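Local coordinates for protein serine protease inhibitor (Schistosoma haematobium, PDB 3STO) that probably inhibits serine-type endopeptidases as a serpin, at residues H24-T29 and N302-V307; L47-I52 and M186-V191; L54-A59 and E135-D140; P308-I313 and D317-V322; S327-T330 and N334-V337. All coordinates share one frame; numbering follows the deposited sequence.

How the contacts relate
Contacts 1 and 2 lie deepest, their centres about 10 and 12 Å from that of the chain, and each sets a helix against a strand. Contacts 3, 4 and 5 sit farther out, at about 22, 20 and 26 Å, and involve turns and loops; contact 3 is partly buried, contact 5 wholly so. Contacts 2 and 3 both use helix 43-55, and contact 1 passes along the chain into the helix of contact 4. Polar side chains meet at contact 2. Contact 1 sets a tyrosine hydroxyl and ring edge on leucine methyls, contact 3 a serine hydroxyl and an isoleucine methyl on a serine, while contacts 4 and 5 rest on hydrocarbon. A probable hydrogen bond, Leu318 O to Val337 N (3.0 Å), ties contact 4 to contact 5.

Contact 1 (H24-T29 and N302-V307); sequences HAYLST and NTLDLV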
# COMPACT_ATOMS: atom_id res chain seq x y z
N HIS A 24 -5.33 0.05 -10.80
CA HIS A 24 -5.13 1.15 -11.74
C HIS A 24 -6.08 2.33 -11.51
O HIS A 24 -5.65 3.47 -11.49
CB HIS A 24 -5.24 0.65 -13.20
CG HIS A 24 -4.87 1.69 -14.22
ND1 HIS A 24 -5.22 1.59 -15.55
CD2 HIS A 24 -4.18 2.85 -14.09
CE1 HIS A 24 -4.74 2.64 -16.20
NE2 HIS A 24 -4.12 3.43 -15.34
N ALA A 25 -7.36 2.03 -11.29
CA ALA A 25 -8.36 3.07 -11.08
C ALA A 25 -8.04 3.81 -9.81
O ALA A 25 -8.13 5.05 -9.73
CB ALA A 25 -9.78 2.45 -10.98
N TYR A 26 -7.67 3.04 -8.80
CA TYR A 26 -7.34 3.65 -7.54
C TYR A 26 -6.08 4.56 -7.65
O TYR A 26 -6.03 5.64 -7.07
CB TYR A 26 -7.17 2.58 -6.48
CG TYR A 26 -6.49 3.08 -5.26
CD1 TYR A 26 -7.17 3.87 -4.34
CD2 TYR A 26 -5.13 2.79 -5.02
CE1 TYR A 26 -6.55 4.36 -3.19
CE2 TYR A 26 -4.49 3.26 -3.87
CZ TYR A 26 -5.21 4.05 -2.96
OH TYR A 26 -4.64 4.53 -1.81
N LEU A 27 -5.08 4.13 -8.41
CA LEU A 27 -3.82 4.88 -8.46
C LEU A 27 -3.92 6.13 -9.34
O LEU A 27 -3.42 7.16 -8.95
CB LEU A 27 -2.65 3.98 -8.86
CG LEU A 27 -2.11 2.98 -7.83
CD1 LEU A 27 -1.14 2.03 -8.47
CD2 LEU A 27 -1.47 3.66 -6.65
N SER A 28 -4.62 6.07 -10.48
CA SER A 28 -4.80 7.27 -11.30
C SER A 28 -5.57 8.37 -10.62
O SER A 28 -5.49 9.50 -11.04
CB SER A 28 -5.46 7.01 -12.64
OG SER A 28 -6.39 5.97 -12.54
N THR A 29 -6.30 8.06 -9.57
CA THR A 29 -7.09 9.09 -8.94
C THR A 29 -6.37 9.64 -7.74
O THR A 29 -6.21 10.84 -7.59
CB THR A 29 -8.49 8.58 -8.51
OG1 THR A 29 -9.23 8.21 -9.69
CG2 THR A 29 -9.24 9.69 -7.74
N ASN A 302 2.56 7.91 6.76
CA ASN A 302 1.45 8.71 6.31
C ASN A 302 0.11 8.08 6.63
O ASN A 302 0.02 6.88 6.94
CB ASN A 302 1.59 9.07 4.82
CG ASN A 302 1.03 8.03 3.90
OD1 ASN A 302 0.70 6.90 4.30
ND2 ASN A 302 0.92 8.39 2.64
N THR A 303 -0.92 8.92 6.58
CA THR A 303 -2.30 8.53 6.85
C THR A 303 -3.14 9.05 5.69
O THR A 303 -3.18 10.24 5.43
CB THR A 303 -2.82 9.22 8.10
OG1 THR A 303 -2.08 8.78 9.24
CG2 THR A 303 -4.28 8.89 8.30
N LEU A 304 -3.76 8.15 4.95
CA LEU A 304 -4.61 8.57 3.86
C LEU A 304 -6.08 8.47 4.25
O LEU A 304 -6.50 7.47 4.87
CB LEU A 304 -4.38 7.69 2.65
CG LEU A 304 -3.09 7.82 1.88
CD1 LEU A 304 -3.14 6.80 0.77
CD2 LEU A 304 -2.96 9.23 1.35
N ASP A 305 -6.84 9.50 3.89
CA ASP A 305 -8.31 9.47 3.90
C ASP A 305 -8.70 9.03 2.52
O ASP A 305 -8.50 9.76 1.55
CB ASP A 305 -8.88 10.87 4.19
CG ASP A 305 -10.38 10.98 3.83
OD1 ASP A 305 -11.09 9.94 3.71
OD2 ASP A 305 -10.87 12.13 3.67
N LEU A 306 -9.24 7.82 2.41
CA LEU A 306 -9.58 7.29 1.10
C LEU A 306 -11.02 7.53 0.65
O LEU A 306 -11.39 7.20 -0.49
CB LEU A 306 -9.24 5.80 1.05
CG LEU A 306 -7.76 5.72 1.38
CD1 LEU A 306 -7.39 4.35 1.80
CD2 LEU A 306 -6.98 6.17 0.17
N VAL A 307 -11.82 8.12 1.52
CA VAL A 307 -13.25 8.28 1.18
C VAL A 307 -13.48 9.02 -0.15
O VAL A 307 -14.21 8.52 -1.00
CB VAL A 307 -14.07 8.87 2.35
CG1 VAL A 307 -15.46 9.25 1.87
CG2 VAL A 307 -14.13 7.88 3.51
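Tyr26 and Leu306 bring helix 18-30 and the end of strand 287-305 together with CA atoms 9.6 Å apart, a spacing too wide for backbone contact and bridged by side chains. The bridge is chiefly the phenol of Tyr26. Its CG is turned anti to the backbone N (chi1 165°), which sends the ring across from a CB that itself faces neither toward nor away from the strand. Leu306 meets this ring at its edge, in the ring plane: CD2 is 3.8 Å from Tyr26 CE1 and 3.5 Å from Tyr26 OH. The two side chains run at about a right angle, and CD2 is the leucine atom in contact. Leu304, two residues earlier and with its CB also directed at the helix, offers CD1 to the hydroxyl, 3.7 Å from Tyr26 OH. Two leucine methyls thus meet the phenolic oxygen from the strand side; its hydrogen bond goes to Thr41 OG1. All three touching residues are buried.

The strand's exit is fixed independently of the tyrosine. Val307 N gives a 2.9 Å capping bond to Asp305 OD1, with an N-H...O angle of 152°, and reaches the oxygen from 44° above the carboxylate plane; this leads the chain into helix 307-312. Around the contact, helix 43-55 adds Ile46 against both Tyr26 and Leu306, helix 307-312 brings Thr309 to the tyrosine, and strand 339-348 pairs with Leu304 and Leu306 through backbone hydrogen bonds.

Contact 2 (L47-I52 and M186-V191); sequences LFTLGI and MILVNV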
# COMPACT_ATOMS: atom_id res chain seq x y z
N LEU A 47 -8.23 -2.81 -1.26
CA LEU A 47 -9.02 -3.93 -1.80
C LEU A 47 -9.52 -4.91 -0.73
O LEU A 47 -10.68 -5.28 -0.73
CB LEU A 47 -8.24 -4.67 -2.89
CG LEU A 47 -8.99 -5.74 -3.68
CD1 LEU A 47 -8.50 -5.79 -5.11
CD2 LEU A 47 -8.84 -7.10 -3.03
N PHE A 48 -8.65 -5.34 0.19
CA PHE A 48 -9.05 -6.25 1.26
C PHE A 48 -10.06 -5.60 2.22
O PHE A 48 -10.97 -6.25 2.69
CB PHE A 48 -7.84 -6.72 2.09
CG PHE A 48 -6.86 -7.55 1.31
CD1 PHE A 48 -7.06 -7.85 -0.03
CD2 PHE A 48 -5.72 -8.06 1.93
CE1 PHE A 48 -6.15 -8.62 -0.74
CE2 PHE A 48 -4.81 -8.84 1.23
CZ PHE A 48 -5.02 -9.12 -0.10
N THR A 49 -9.87 -4.33 2.55
CA THR A 49 -10.73 -3.64 3.50
C THR A 49 -12.12 -3.41 2.92
O THR A 49 -13.13 -3.76 3.52
CB THR A 49 -10.16 -2.30 3.85
OG1 THR A 49 -8.90 -2.49 4.52
CG2 THR A 49 -11.13 -1.54 4.74
N LEU A 50 -12.16 -2.81 1.73
CA LEU A 50 -13.38 -2.74 0.93
C LEU A 50 -14.00 -4.11 0.69
O LEU A 50 -15.20 -4.32 0.88
CB LEU A 50 -13.04 -2.15 -0.43
CG LEU A 50 -14.16 -1.31 -0.99
CD1 LEU A 50 -14.61 -0.38 0.12
CD2 LEU A 50 -13.61 -0.57 -2.17
N GLY A 51 -13.18 -5.04 0.24
CA GLY A 51 -13.66 -6.36 -0.08
C GLY A 51 -14.28 -7.06 1.10
O GLY A 51 -15.24 -7.81 0.95
N ILE A 52 -13.75 -6.83 2.29
CA ILE A 52 -14.27 -7.57 3.43
C ILE A 52 -15.79 -7.29 3.66
O ILE A 52 -16.56 -8.21 3.95
CB ILE A 52 -13.42 -7.32 4.67
CG1 ILE A 52 -13.47 -8.52 5.59
CG2 ILE A 52 -13.82 -6.03 5.38
CD1 ILE A 52 -12.37 -8.48 6.62
N MSE A 186 -19.06 4.59 12.26
CA MSE A 186 -18.13 3.54 11.87
C MSE A 186 -16.88 4.06 11.19
O MSE A 186 -16.95 4.95 10.33
CB MSE A 186 -18.82 2.53 10.95
CG MSE A 186 -17.88 1.43 10.44
SE MSE A 186 -18.84 -0.03 9.49
CE MSE A 186 -20.21 1.04 8.58
N ILE A 187 -15.75 3.50 11.59
CA ILE A 187 -14.47 3.83 10.99
C ILE A 187 -13.71 2.58 10.57
O ILE A 187 -13.59 1.61 11.33
CB ILE A 187 -13.61 4.61 11.96
CG1 ILE A 187 -14.19 6.03 12.15
CG2 ILE A 187 -12.16 4.63 11.45
CD1 ILE A 187 -13.36 6.89 13.09
N LEU A 188 -13.25 2.59 9.33
CA LEU A 188 -12.38 1.52 8.81
C LEU A 188 -10.93 2.02 8.75
O LEU A 188 -10.67 3.16 8.31
CB LEU A 188 -12.81 1.11 7.41
CG LEU A 188 -14.23 0.60 7.18
CD1 LEU A 188 -14.44 0.38 5.68
CD2 LEU A 188 -14.43 -0.67 7.95
N VAL A 189 -10.03 1.16 9.20
CA VAL A 189 -8.59 1.44 9.29
C VAL A 189 -7.80 0.30 8.64
O VAL A 189 -7.88 -0.85 9.05
CB VAL A 189 -8.11 1.63 10.76
CG1 VAL A 189 -6.66 2.08 10.79
CG2 VAL A 189 -8.94 2.68 11.48
N ASN A 190 -7.06 0.61 7.58
CA ASN A 190 -6.16 -0.37 6.97
C ASN A 190 -4.66 -0.13 7.28
O ASN A 190 -4.14 0.98 7.22
CB ASN A 190 -6.39 -0.51 5.45
CG ASN A 190 -5.46 -1.57 4.83
OD1 ASN A 190 -4.45 -1.25 4.18
ND2 ASN A 190 -5.78 -2.83 5.07
N VAL A 191 -3.99 -1.21 7.66
CA VAL A 191 -2.57 -1.22 7.93
C VAL A 191 -1.90 -2.25 7.03
O VAL A 191 -2.34 -3.41 6.93
CB VAL A 191 -2.28 -1.60 9.39
CG1 VAL A 191 -0.79 -1.86 9.59
CG2 VAL A 191 -2.78 -0.52 10.34
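The carboxamide of Asn190 is the flat group that meets the helix, and Thr49 OG1 approaches it beside the CB and ND2 end, well out of the amide plane. The oxygen is 3.3 Å from Asn190 CB and 3.2 Å from Asn190 ND2. Phe48, next along the helix, has its ring turned elsewhere: Leu47 CD2 lies at the ring edge, in plane, and Tyr93 of helix 82-101 forms an edge-to-face pair with it.

Thr49 carries the whole helix side of the contact, with its two branches divided between polar and apolar partners. Its OG1 is beside the backbone N (chi1 -64°) and faces Asn190, while CG2, anti to that N, turns to Leu188. There CG2 lies 3.9 Å from Leu188 CD1 and 4.1 Å from Leu188 CB, the two side chains lying alongside and pointing opposite ways. Thr49 and Asn190 have the nearest CA atoms of the two segments, 6.6 Å apart.

The buried polar atoms find partners around them. Thr49 OG1 is hydrogen-bonded to Gly45 O and to Thr119 OG1, and the amide oxygen of Asn190 takes a bond from Gln342 NE2, so three strands and the helix share one polar cluster. A helix lying behind parallel strands 186-197 and 339-348, joined to them by such a cluster, matches the shutter region of serpins, where, in inhibitory members of the family, the equivalent strands part to admit the reactive loop.

Contact 3 (L54-A59 and E135-D140); sequences LGSGGA and ESIAND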
# COMPACT_ATOMS: atom_id res chain seq x y z
N LEU A 54 -18.14 -6.55 1.46
CA LEU A 54 -18.89 -7.33 0.50
C LEU A 54 -18.71 -8.85 0.67
O LEU A 54 -19.64 -9.63 0.47
CB LEU A 54 -18.48 -6.92 -0.92
CG LEU A 54 -19.09 -7.73 -2.05
CD1 LEU A 54 -20.62 -7.64 -1.97
CD2 LEU A 54 -18.58 -7.21 -3.36
N GLY A 55 -17.49 -9.29 1.01
CA GLY A 55 -17.20 -10.70 1.12
C GLY A 55 -17.89 -11.29 2.33
O GLY A 55 -18.23 -12.46 2.35
N SER A 56 -18.11 -10.46 3.35
CA SER A 56 -18.67 -10.95 4.60
C SER A 56 -20.19 -10.96 4.64
O SER A 56 -20.78 -11.32 5.68
CB SER A 56 -18.17 -10.08 5.76
OG SER A 56 -18.82 -8.81 5.77
N GLY A 57 -20.83 -10.54 3.55
CA GLY A 57 -22.27 -10.28 3.57
C GLY A 57 -22.73 -8.95 4.19
O GLY A 57 -23.92 -8.63 4.17
N GLY A 58 -21.81 -8.18 4.74
CA GLY A 58 -22.14 -6.91 5.36
C GLY A 58 -22.85 -5.90 4.45
O GLY A 58 -23.85 -5.29 4.83
N ALA A 59 -22.32 -5.72 3.24
CA ALA A 59 -22.81 -4.68 2.35
C ALA A 59 -23.83 -5.25 1.39
O ALA A 59 -23.57 -6.24 0.71
CB ALA A 59 -21.66 -4.06 1.57
N GLU A 135 -19.32 -13.54 13.08
CA GLU A 135 -18.64 -14.81 12.90
C GLU A 135 -17.78 -14.79 11.65
O GLU A 135 -16.65 -15.25 11.69
CB GLU A 135 -19.65 -15.97 12.87
N SER A 136 -18.30 -14.27 10.54
CA SER A 136 -17.51 -14.11 9.30
C SER A 136 -16.19 -13.32 9.51
O SER A 136 -15.13 -13.71 8.99
CB SER A 136 -18.37 -13.47 8.20
OG SER A 136 -17.97 -13.89 6.90
N ILE A 137 -16.26 -12.22 10.27
CA ILE A 137 -15.06 -11.43 10.58
C ILE A 137 -14.10 -12.13 11.55
O ILE A 137 -12.88 -11.97 11.46
CB ILE A 137 -15.39 -10.01 11.10
CG1 ILE A 137 -16.24 -9.25 10.07
CG2 ILE A 137 -14.11 -9.22 11.38
CD1 ILE A 137 -15.67 -9.26 8.66
N ALA A 138 -14.66 -12.90 12.48
CA ALA A 138 -13.87 -13.76 13.37
C ALA A 138 -13.16 -14.83 12.57
O ALA A 138 -11.96 -15.05 12.75
CB ALA A 138 -14.76 -14.39 14.42
N ASN A 139 -13.89 -15.49 11.68
CA ASN A 139 -13.32 -16.52 10.81
C ASN A 139 -12.41 -15.94 9.74
O ASN A 139 -11.88 -16.67 8.90
CB ASN A 139 -14.42 -17.37 10.16
CG ASN A 139 -15.27 -18.14 11.19
OD1 ASN A 139 -14.90 -18.25 12.36
ND2 ASN A 139 -16.40 -18.67 10.74
N ASP A 140 -12.25 -14.61 9.75
CA ASP A 140 -11.35 -13.92 8.83
C ASP A 140 -10.04 -13.56 9.52
O ASP A 140 -10.02 -12.87 10.56
CB ASP A 140 -11.98 -12.65 8.28
CG ASP A 140 -11.17 -12.05 7.15
OD1 ASP A 140 -10.06 -11.52 7.40
OD2 ASP A 140 -11.64 -12.12 6.00
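Ser56 packs against both Ser136 and Ile137, and these few atoms make up the dense part of the contact. Ile137 CD1 reaches Ser56 CB at 3.9 Å; the CB of the isoleucine does not itself face the other segment, but its CG1 branch lies beside the backbone N (chi1 -57°) and its tip closes the gap. Ser136 comes in more directly, with OG 3.8 Å from Ser56 CA and 4.0 Å from Ser56 CB. The hydroxyl of Ser136 thus rests on carbon. The backbones are close here, the CA atoms of Ser56 and Ser136 being 5.8 Å apart.

The other side is looser. Both serines are partly exposed, and Ala138, at the end of helix 131-138, and Asn139 just beyond it are exposed and do not touch the opposing segment. Inward, the packing continues, since Ile137 and Asp140 both lie against Ile52 of helix 43-55. Asp140 OD1 is also hydrogen-bonded to Tyr93 OH.

Ser56 OG is engaged within its own chain. With chi1 at 74° it accepts from Gly58 N at 3.2 Å (N-H...O 151°), and its one proton has Ile52 O and Leu53 O within reach, both as weak bonds. The Gly58 bond closes an ST turn just where helix 43-55 ends and Gly57 takes positive phi, so the contact sets the C-terminal turn of one helix against the last turn of another in the serpin helical subdomain.

Contact 4 (P308-I313 and D317-V322); sequences PTLKSI and DLFDPV
This is an apolar contact between a short helix and the loop that leaves it: Leu310 and Lys311 of helix 307-312 receive the ring of Phe319, which returns only a few residues later in the connection to strand 339-348. Three observations support that reading.

First, the ring is met by carbon alone. Leu310 CB is 3.9 Å from Phe319 CE2, and Leu310 CD1 lies 3.9 Å from Phe319 CZ. These contacts put leucine at the CE2-CZ end of the ring; the side chains run at about a right angle. Second, Lys311 contributes its hydrocarbon chain instead of its charge. Extended beyond CG, it runs alongside the CB end of the phenylalanine and meets the ring obliquely, with CG 4.0 Å from Phe319 CD2 and CE 3.9 Å from Phe319 CB. Its exposed outer part forms the margin of an otherwise buried contact. Third, the ring is backed by its own neighbour: Leu318 CB sits over the centre of one face, 4.1 Å above the plane. Phe319 CG lies beside the backbone N (chi1 -54°), which directs the ring back toward the helix.

Beyond the ring the loop turns sharply. Val322 N bonds Asp320 OD1 at 3.1 Å, nearly straight at 164°, and comes from 65° above the carboxylate plane, closing an Asx turn. Behind the contact, Leu310 and Leu318 both pack on Leu50 of helix 43-55. A loop folded back in this way on the short helix it follows belongs to the serpin connection between two neighbouring strands of the large sheet, 287-305 and 339-348.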
# COMPACT_ATOMS: atom_id res chain seq x y z
N PRO A 308 -12.83 10.21 -0.36
CA PRO A 308 -13.02 10.96 -1.62
C PRO A 308 -12.58 10.19 -2.87
O PRO A 308 -13.32 10.15 -3.86
CB PRO A 308 -12.14 12.20 -1.41
CG PRO A 308 -12.05 12.36 0.09
CD PRO A 308 -12.01 10.96 0.61
N THR A 309 -11.41 9.56 -2.82
CA THR A 309 -10.94 8.75 -3.94
C THR A 309 -11.88 7.60 -4.24
O THR A 309 -12.19 7.35 -5.41
CB THR A 309 -9.54 8.12 -3.66
OG1 THR A 309 -8.60 9.14 -3.36
CG2 THR A 309 -9.06 7.31 -4.85
N LEU A 310 -12.31 6.90 -3.19
CA LEU A 310 -13.29 5.81 -3.31
C LEU A 310 -14.66 6.26 -3.86
O LEU A 310 -15.26 5.57 -4.67
CB LEU A 310 -13.47 5.05 -1.99
CG LEU A 310 -12.26 4.22 -1.53
CD1 LEU A 310 -12.46 3.70 -0.14
CD2 LEU A 310 -11.99 3.09 -2.50
N LYS A 311 -15.12 7.43 -3.43
CA LYS A 311 -16.32 8.00 -4.03
C LYS A 311 -16.09 8.21 -5.49
O LYS A 311 -16.89 7.77 -6.35
CB LYS A 311 -16.67 9.34 -3.37
CG LYS A 311 -17.46 9.21 -2.09
CD LYS A 311 -17.49 10.50 -1.32
CE LYS A 311 -18.46 10.39 -0.20
NZ LYS A 311 -18.33 11.53 0.76
N SER A 312 -14.99 8.88 -5.79
CA SER A 312 -14.59 9.14 -7.17
C SER A 312 -14.51 7.90 -8.07
O SER A 312 -14.77 8.01 -9.27
CB SER A 312 -13.26 9.87 -7.19
OG SER A 312 -12.78 9.91 -8.51
N ILE A 313 -14.17 6.73 -7.53
CA ILE A 313 -14.08 5.55 -8.39
C ILE A 313 -15.29 4.65 -8.30
O ILE A 313 -15.27 3.53 -8.83
CB ILE A 313 -12.74 4.72 -8.20
CG1 ILE A 313 -12.66 4.05 -6.83
CG2 ILE A 313 -11.49 5.58 -8.44
CD1 ILE A 313 -11.31 3.39 -6.61
N ASP A 317 -22.58 4.81 -1.93
CA ASP A 317 -23.61 4.55 -0.91
C ASP A 317 -23.04 4.20 0.45
O ASP A 317 -23.65 4.51 1.46
CB ASP A 317 -24.55 3.43 -1.32
CG ASP A 317 -25.44 3.81 -2.47
OD1 ASP A 317 -25.22 4.89 -3.08
OD2 ASP A 317 -26.35 2.99 -2.75
N LEU A 318 -21.90 3.50 0.47
CA LEU A 318 -21.24 3.11 1.71
C LEU A 318 -21.04 4.33 2.65
O LEU A 318 -21.03 4.19 3.88
CB LEU A 318 -19.85 2.55 1.40
CG LEU A 318 -19.26 1.28 1.99
CD1 LEU A 318 -17.76 1.40 1.97
CD2 LEU A 318 -19.76 0.95 3.39
N PHE A 319 -20.87 5.51 2.06
CA PHE A 319 -20.41 6.67 2.82
C PHE A 319 -21.52 7.65 3.13
O PHE A 319 -21.28 8.75 3.58
CB PHE A 319 -19.25 7.37 2.09
CG PHE A 319 -18.10 6.43 1.77
CD1 PHE A 319 -17.40 5.82 2.80
CD2 PHE A 319 -17.76 6.16 0.46
CE1 PHE A 319 -16.36 4.95 2.52
CE2 PHE A 319 -16.72 5.29 0.16
CZ PHE A 319 -16.02 4.67 1.19
N ASP A 320 -22.74 7.21 2.93
CA ASP A 320 -23.90 8.09 2.98
C ASP A 320 -25.01 7.51 3.88
O ASP A 320 -25.54 6.43 3.62
CB ASP A 320 -24.40 8.33 1.56
CG ASP A 320 -25.66 9.17 1.51
OD1 ASP A 320 -26.05 9.73 2.56
OD2 ASP A 320 -26.26 9.26 0.42
N PRO A 321 -25.34 8.24 4.94
CA PRO A 321 -26.38 7.92 5.93
C PRO A 321 -27.71 7.49 5.30
O PRO A 321 -28.36 6.61 5.83
CB PRO A 321 -26.58 9.23 6.67
CG PRO A 321 -25.29 9.95 6.51
CD PRO A 321 -24.73 9.56 5.18
N VAL A 322 -28.10 8.10 4.19
CA VAL A 322 -29.39 7.79 3.58
C VAL A 322 -29.35 6.50 2.77
O VAL A 322 -30.18 5.61 2.95
CB VAL A 322 -29.88 8.93 2.65
CG1 VAL A 322 -31.07 8.47 1.85
CG2 VAL A 322 -30.24 10.16 3.46

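Contact 5 (S327-T330 and N334-V337); sequences SGIT and NLYV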
# COMPACT_ATOMS: atom_id res chain seq x y z
N SER A 327 -27.13 -3.83 6.05
CA SER A 327 -28.09 -4.62 6.79
C SER A 327 -27.50 -5.98 7.14
O SER A 327 -28.00 -6.65 8.03
CB SER A 327 -29.40 -4.75 6.01
OG SER A 327 -29.19 -5.45 4.80
N GLY A 328 -26.44 -6.37 6.44
CA GLY A 328 -25.73 -7.60 6.75
C GLY A 328 -24.91 -7.48 8.04
O GLY A 328 -24.49 -8.48 8.61
N ILE A 329 -24.68 -6.24 8.48
CA ILE A 329 -23.91 -5.99 9.70
C ILE A 329 -24.81 -5.67 10.91
O ILE A 329 -24.54 -6.11 12.03
CB ILE A 329 -22.94 -4.80 9.52
CG1 ILE A 329 -21.90 -5.09 8.44
CG2 ILE A 329 -22.29 -4.42 10.84
CD1 ILE A 329 -21.03 -3.87 8.09
N THR A 330 -25.86 -4.89 10.66
CA THR A 330 -26.75 -4.43 11.72
C THR A 330 -28.20 -4.23 11.23
O THR A 330 -28.44 -3.75 10.12
CB THR A 330 -26.24 -3.10 12.31
OG1 THR A 330 -27.08 -2.67 13.40
CG2 THR A 330 -26.24 -2.04 11.26
N ASN A 334 -29.07 3.38 9.25
CA ASN A 334 -28.17 4.51 9.41
C ASN A 334 -26.71 4.16 9.71
O ASN A 334 -25.91 5.07 9.88
CB ASN A 334 -28.67 5.47 10.50
CG ASN A 334 -30.00 6.08 10.15
OD1 ASN A 334 -30.29 6.37 8.98
ND2 ASN A 334 -30.84 6.29 11.17
N LEU A 335 -26.36 2.88 9.82
CA LEU A 335 -24.95 2.52 9.85
C LEU A 335 -24.34 2.85 8.50
O LEU A 335 -24.81 2.36 7.46
CB LEU A 335 -24.72 1.03 10.13
CG LEU A 335 -23.24 0.68 10.26
CD1 LEU A 335 -22.58 1.37 11.44
CD2 LEU A 335 -23.05 -0.80 10.36
N TYR A 336 -23.32 3.69 8.52
CA TYR A 336 -22.53 3.94 7.32
C TYR A 336 -21.10 4.23 7.72
O TYR A 336 -20.79 4.40 8.91
CB TYR A 336 -23.08 5.12 6.53
CG TYR A 336 -22.90 6.42 7.26
CD1 TYR A 336 -23.71 6.75 8.36
CD2 TYR A 336 -21.91 7.34 6.86
CE1 TYR A 336 -23.56 7.95 9.02
CE2 TYR A 336 -21.75 8.54 7.52
CZ TYR A 336 -22.57 8.84 8.59
OH TYR A 336 -22.40 10.03 9.25
N VAL A 337 -20.20 4.28 6.74
CA VAL A 337 -18.80 4.47 7.05
C VAL A 337 -18.47 5.96 7.11
O VAL A 337 -18.67 6.67 6.12
CB VAL A 337 -17.91 3.72 6.05
CG1 VAL A 337 -16.43 4.16 6.22
CG2 VAL A 337 -18.06 2.22 6.24
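Thr330 OG1 is held by two hydrogen bonds, to Glu128 O and from Asn332 N, while the methyl on the same CB packs against Leu335. One rotation serves both ends. OG1 stands anti to the backbone N (chi1 -177°), which puts CG2 in the crowded position between that N and the carbonyl carbon, aimed at the leucine. The methyl lies 3.5 Å from Leu335 CD2 and 3.6 Å from Leu335 CB, and the two side chains cross obliquely.

Ile329 closes on the same leucine methyl from another direction, its CG2 3.7 Å from Leu335 CD2 and its chain at about a right angle to that of the leucine. CD2 thus meets the CG2 methyls of two consecutive branched residues. On the leucine, chi1 (-176°) sends CG toward Ile329 and Thr330, and chi2 (63°) sets the position of CD2.

Both segments belong to the irregular connection between helix 307-312 and strand 339-348, and here the serpin chain doubles back before entering its large sheet. The evidence for the fold-back is the 7.4 Å between the CA atoms of Thr330 and Leu335, together with the packing of the leucine. Bonds to other parts of the chain place the loop: Ile329 pairs by backbone with Glu130, and Leu335 O accepts from Ser324 OG. Leu335 also reaches the selenomethionine Met186, the first residue of strand 186-197.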